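Local coordinates for protein phospholipase C-beta (PLC-beta) (Sepia officinalis, PDB 3QR0) that is a calcium-binding, multidomain member of the phosphoinositide-specific phospholipase C family, combining PH, EF-hand, TIM-barrel and C2 domains, at residues K710-I722 and I731-P743. Sequence-based numbering, arbitrary orientation.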
loop_
_atom_site.group_PDB
_atom_site.type_symbol
_atom_site.label_atom_id
_atom_site.label_comp_id
_atom_site.label_asym_id
_atom_site.label_seq_id
_atom_site.Cartn_x
_atom_site.Cartn_y
_atom_site.Cartn_z
ATOM N N LYS A 710 -4.579 -22.419 -15.227
ATOM C CA LYS A 710 -3.529 -21.956 -16.125
ATOM C C LYS A 710 -3.397 -20.444 -16.068
ATOM O O LYS A 710 -4.239 -19.721 -16.598
ATOM C CB LYS A 710 -3.818 -22.385 -17.563
ATOM C CG LYS A 710 -2.719 -21.995 -18.551
ATOM C CD LYS A 710 -3.008 -22.509 -19.957
ATOM C CE LYS A 710 -1.826 -22.255 -20.888
ATOM N NZ LYS A 710 -2.136 -22.630 -22.304
ATOM N N VAL A 711 -2.336 -19.975 -15.420
ATOM C CA VAL A 711 -1.997 -18.560 -15.429
ATOM C C VAL A 711 -0.947 -18.339 -16.515
ATOM O O VAL A 711 0.220 -18.697 -16.341
ATOM C CB VAL A 711 -1.452 -18.103 -14.065
ATOM C CG1 VAL A 711 -1.201 -16.595 -14.074
ATOM C CG2 VAL A 711 -2.421 -18.495 -12.951
ATOM N N VAL A 712 -1.376 -17.760 -17.636
ATOM C CA VAL A 712 -0.498 -17.534 -18.784
ATOM C C VAL A 712 0.720 -16.658 -18.473
ATOM O O VAL A 712 1.832 -16.986 -18.882
ATOM C CB VAL A 712 -1.274 -16.925 -19.973
ATOM C CG1 VAL A 712 -0.309 -16.343 -21.006
ATOM C CG2 VAL A 712 -2.180 -17.978 -20.607
ATOM N N LEU A 713 0.512 -15.556 -17.752
ATOM C CA LEU A 713 1.594 -14.607 -17.453
ATOM C C LEU A 713 1.638 -14.264 -15.963
ATOM O O LEU A 713 1.147 -13.214 -15.539
ATOM C CB LEU A 713 1.442 -13.336 -18.305
ATOM C CG LEU A 713 2.731 -12.797 -18.934
ATOM C CD1 LEU A 713 3.811 -12.568 -17.895
ATOM C CD2 LEU A 713 3.223 -13.737 -20.026
ATOM N N PRO A 714 2.235 -15.153 -15.156
ATOM C CA PRO A 714 2.279 -14.947 -13.710
ATOM C C PRO A 714 2.870 -13.601 -13.257
ATOM O O PRO A 714 2.347 -12.994 -12.329
ATOM C CB PRO A 714 3.148 -16.107 -13.223
ATOM C CG PRO A 714 2.920 -17.178 -14.221
ATOM C CD PRO A 714 2.800 -16.461 -15.535
ATOM N N ASP A 715 3.932 -13.133 -13.907
ATOM C CA ASP A 715 4.610 -11.913 -13.447
ATOM C C ASP A 715 3.815 -10.625 -13.675
ATOM O O ASP A 715 4.169 -9.591 -13.118
ATOM C CB ASP A 715 6.013 -11.792 -14.055
ATOM C CG ASP A 715 7.004 -12.800 -13.459
ATOM O OD1 ASP A 715 6.705 -13.397 -12.390
ATOM O OD2 ASP A 715 8.080 -12.994 -14.069
ATOM N N LEU A 716 2.747 -10.683 -14.470
ATOM C CA LEU A 716 1.817 -9.554 -14.608
ATOM C C LEU A 716 0.590 -9.673 -13.686
ATOM O O LEU A 716 -0.271 -8.790 -13.678
ATOM C CB LEU A 716 1.348 -9.419 -16.065
ATOM C CG LEU A 716 2.360 -8.880 -17.084
ATOM C CD1 LEU A 716 1.752 -8.911 -18.477
ATOM C CD2 LEU A 716 2.811 -7.461 -16.738
ATOM N N ALA A 717 0.524 -10.742 -12.895
ATOM C CA ALA A 717 -0.683 -11.073 -12.147
ATOM C C ALA A 717 -0.515 -10.954 -10.641
ATOM O O ALA A 717 0.590 -11.098 -10.104
ATOM C CB ALA A 717 -1.142 -12.481 -12.501
ATOM N N VAL A 718 -1.634 -10.707 -9.968
ATOM C CA VAL A 718 -1.711 -10.791 -8.522
ATOM C C VAL A 718 -2.906 -11.644 -8.133
ATOM O O VAL A 718 -3.909 -11.688 -8.854
ATOM C CB VAL A 718 -1.833 -9.397 -7.881
ATOM C CG1 VAL A 718 -0.680 -8.519 -8.324
ATOM C CG2 VAL A 718 -3.179 -8.740 -8.225
ATOM N N VAL A 719 -2.782 -12.340 -7.009
ATOM C CA VAL A 719 -3.904 -13.017 -6.386
ATOM C C VAL A 719 -4.306 -12.196 -5.171
ATOM O O VAL A 719 -3.450 -11.576 -4.511
ATOM C CB VAL A 719 -3.569 -14.493 -6.022
ATOM C CG1 VAL A 719 -2.464 -14.572 -4.965
ATOM C CG2 VAL A 719 -4.818 -15.221 -5.558
ATOM N N ARG A 720 -5.608 -12.149 -4.904
ATOM C CA ARG A 720 -6.138 -11.292 -3.864
ATOM C C ARG A 720 -7.163 -12.023 -3.017
ATOM O O ARG A 720 -8.103 -12.612 -3.552
ATOM C CB ARG A 720 -6.788 -10.059 -4.485
ATOM C CG ARG A 720 -7.254 -9.049 -3.470
ATOM C CD ARG A 720 -7.726 -7.783 -4.136
ATOM N NE ARG A 720 -8.341 -6.879 -3.171
ATOM C CZ ARG A 720 -9.526 -6.288 -3.312
ATOM N NH1 ARG A 720 -10.279 -6.485 -4.390
ATOM N NH2 ARG A 720 -9.964 -5.490 -2.352
ATOM N N ILE A 721 -6.978 -11.964 -1.699
ATOM C CA ILE A 721 -7.946 -12.484 -0.732
ATOM C C ILE A 721 -8.767 -11.321 -0.181
ATOM O O ILE A 721 -8.199 -10.333 0.278
ATOM C CB ILE A 721 -7.233 -13.218 0.431
ATOM C CG1 ILE A 721 -6.592 -14.518 -0.068
ATOM C CG2 ILE A 721 -8.214 -13.532 1.563
ATOM C CD1 ILE A 721 -5.778 -15.270 1.009
ATOM N N ILE A 722 -10.094 -11.433 -0.239
ATOM C CA ILE A 722 -10.992 -10.408 0.293
ATOM C C ILE A 722 -11.935 -11.039 1.313
ATOM O O ILE A 722 -12.593 -12.035 1.025
ATOM C CB ILE A 722 -11.839 -9.722 -0.814
ATOM C CG1 ILE A 722 -10.966 -9.247 -1.984
ATOM C CG2 ILE A 722 -12.600 -8.532 -0.222
ATOM C CD1 ILE A 722 -10.801 -10.261 -3.101
ATOM N N ILE A 731 -14.223 -6.204 5.154
ATOM C CA ILE A 731 -13.494 -6.330 6.417
ATOM C C ILE A 731 -12.012 -6.069 6.181
ATOM O O ILE A 731 -11.419 -5.178 6.796
ATOM C CB ILE A 731 -13.677 -7.721 7.049
ATOM C CG1 ILE A 731 -15.127 -7.918 7.491
ATOM C CG2 ILE A 731 -12.733 -7.901 8.229
ATOM C CD1 ILE A 731 -15.446 -9.344 7.861
ATOM N N GLY A 732 -11.416 -6.859 5.296
ATOM C CA GLY A 732 -10.006 -6.716 4.971
ATOM C C GLY A 732 -9.624 -7.501 3.735
ATOM O O GLY A 732 -10.413 -8.301 3.221
ATOM N N HIS A 733 -8.414 -7.261 3.249
ATOM C CA HIS A 733 -7.918 -7.945 2.073
ATOM C C HIS A 733 -6.405 -8.104 2.131
ATOM O O HIS A 733 -5.739 -7.585 3.031
ATOM C CB HIS A 733 -8.327 -7.179 0.807
ATOM C CG HIS A 733 -7.433 -6.024 0.485
ATOM N ND1 HIS A 733 -6.852 -5.859 -0.753
ATOM C CD2 HIS A 733 -6.995 -4.993 1.248
ATOM C CE1 HIS A 733 -6.095 -4.775 -0.740
ATOM N NE2 HIS A 733 -6.168 -4.228 0.461
ATOM N N ARG A 734 -5.869 -8.831 1.160
ATOM C CA ARG A 734 -4.427 -8.936 0.980
ATOM C C ARG A 734 -4.108 -9.242 -0.479
ATOM O O ARG A 734 -4.657 -10.183 -1.046
ATOM C CB ARG A 734 -3.847 -10.017 1.897
ATOM C CG ARG A 734 -2.321 -10.050 1.955
ATOM C CD ARG A 734 -1.744 -8.803 2.603
ATOM N NE ARG A 734 -0.281 -8.849 2.619
ATOM C CZ ARG A 734 0.465 -9.278 3.635
ATOM N NH1 ARG A 734 -0.089 -9.689 4.776
ATOM N NH2 ARG A 734 1.787 -9.280 3.512
ATOM N N VAL A 735 -3.225 -8.435 -1.072
ATOM C CA VAL A 735 -2.778 -8.621 -2.446
ATOM C C VAL A 735 -1.417 -9.314 -2.433
ATOM O O VAL A 735 -0.499 -8.877 -1.736
ATOM C CB VAL A 735 -2.681 -7.264 -3.184
ATOM C CG1 VAL A 735 -2.052 -7.429 -4.563
ATOM C CG2 VAL A 735 -4.063 -6.634 -3.319
ATOM N N MET A 736 -1.304 -10.402 -3.190
ATOM C CA MET A 736 -0.084 -11.189 -3.264
ATOM C C MET A 736 0.341 -11.331 -4.730
ATOM O O MET A 736 -0.224 -12.136 -5.462
ATOM C CB MET A 736 -0.321 -12.568 -2.649
ATOM C CG MET A 736 -0.544 -12.539 -1.141
ATOM S SD MET A 736 -1.028 -14.153 -0.493
ATOM C CE MET A 736 -2.723 -14.236 -1.060
ATOM N N PRO A 737 1.324 -10.529 -5.172
ATOM C CA PRO A 737 1.827 -10.674 -6.542
ATOM C C PRO A 737 2.403 -12.069 -6.758
ATOM O O PRO A 737 3.053 -12.598 -5.859
ATOM C CB PRO A 737 2.927 -9.612 -6.621
ATOM C CG PRO A 737 2.579 -8.628 -5.558
ATOM C CD PRO A 737 2.019 -9.449 -4.453
ATOM N N LEU A 738 2.153 -12.666 -7.922
ATOM C CA LEU A 738 2.619 -14.030 -8.194
ATOM C C LEU A 738 4.129 -14.079 -8.402
ATOM O O LEU A 738 4.738 -15.130 -8.232
ATOM C CB LEU A 738 1.915 -14.642 -9.403
ATOM C CG LEU A 738 0.389 -14.737 -9.383
ATOM C CD1 LEU A 738 -0.068 -15.688 -10.485
ATOM C CD2 LEU A 738 -0.145 -15.177 -8.022
ATOM N N ASP A 739 4.716 -12.947 -8.786
ATOM C CA ASP A 739 6.169 -12.788 -8.783
ATOM C C ASP A 739 6.636 -12.836 -7.323
ATOM O O ASP A 739 6.444 -11.886 -6.574
ATOM C CB ASP A 739 6.555 -11.456 -9.446
ATOM C CG ASP A 739 8.065 -11.220 -9.500
ATOM O OD1 ASP A 739 8.464 -10.062 -9.778
ATOM O OD2 ASP A 739 8.854 -12.165 -9.271
ATOM N N GLY A 740 7.214 -13.963 -6.924
ATOM C CA GLY A 740 7.735 -14.126 -5.566
ATOM C C GLY A 740 6.756 -14.664 -4.534
ATOM O O GLY A 740 7.105 -14.765 -3.357
ATOM N N ILE A 741 5.540 -15.026 -4.948
ATOM C CA ILE A 741 4.575 -15.592 -4.005
ATOM C C ILE A 741 5.162 -16.845 -3.337
ATOM O O ILE A 741 5.872 -17.634 -3.971
ATOM C CB ILE A 741 3.200 -15.916 -4.662
ATOM C CG1 ILE A 741 2.141 -16.174 -3.576
ATOM C CG2 ILE A 741 3.314 -17.096 -5.622
ATOM C CD1 ILE A 741 0.725 -16.256 -4.100
ATOM N N LYS A 742 4.878 -17.000 -2.049
ATOM C CA LYS A 742 5.383 -18.120 -1.271
ATOM C C LYS A 742 4.252 -19.102 -1.026
ATOM O O LYS A 742 3.229 -18.725 -0.455
ATOM C CB LYS A 742 5.897 -17.641 0.077
ATOM C CG LYS A 742 7.083 -16.713 0.040
ATOM C CD LYS A 742 7.584 -16.564 1.455
ATOM C CE LYS A 742 8.638 -15.524 1.614
ATOM N NZ LYS A 742 9.015 -15.480 3.038
ATOM N N PRO A 743 4.427 -20.369 -1.437
ATOM C CA PRO A 743 3.354 -21.347 -1.296
ATOM C C PRO A 743 3.279 -21.976 0.098
ATOM O O PRO A 743 4.030 -21.597 1.002
ATOM C CB PRO A 743 3.727 -22.402 -2.336
ATOM C CG PRO A 743 5.209 -22.385 -2.339
ATOM C CD PRO A 743 5.614 -20.956 -2.089
HETATM O O HOH W 1 3.269 -10.660 -10.175
#
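Ala717 O takes an almost straight bond from Leu738 N (3.1 Å) and lies 2.7 Å from a water that probably also donates to it. The same water accepts from Asp739 N, so it probably links the two segments where strand 718-722 begins and strand 731-737 ends. From this point the two strands run antiparallel, with paired backbone bonds joining Val719 to Met736 and Ile721 to Arg734. On the face bearing Arg720, His733 and Val735, the extended Arg720 chain passes Val735 CG2 and gives its NE hydrogen to His733 ND1 (3.0 Å). ND1 lies in the guanidinium plane, while the two flat groups stand 78° apart; Ile722 CG1 covers one guanidinium face, and Arg720 NH1 bonds Tyr676 OH. Cys608 of helix 605-613 touches both Arg720 and His733. On the other face Val719 CG1, set between its own backbone N and carbonyl carbon by a chi1 of 64°, meets Met736 CB and Ile741 CD1, each at 3.7 Å. Ile721 CD1 meets Met736 CE. Leu738 CD1 reaches Val711 CG1 tip to tip, and CD2 touches Val719. Ile652, Ile654 and Ile656 of strand 650-660 touch Leu738, Val719 and Ile721 respectively, as expected for a beta hairpin in one sheet of a C2-domain beta sandwich.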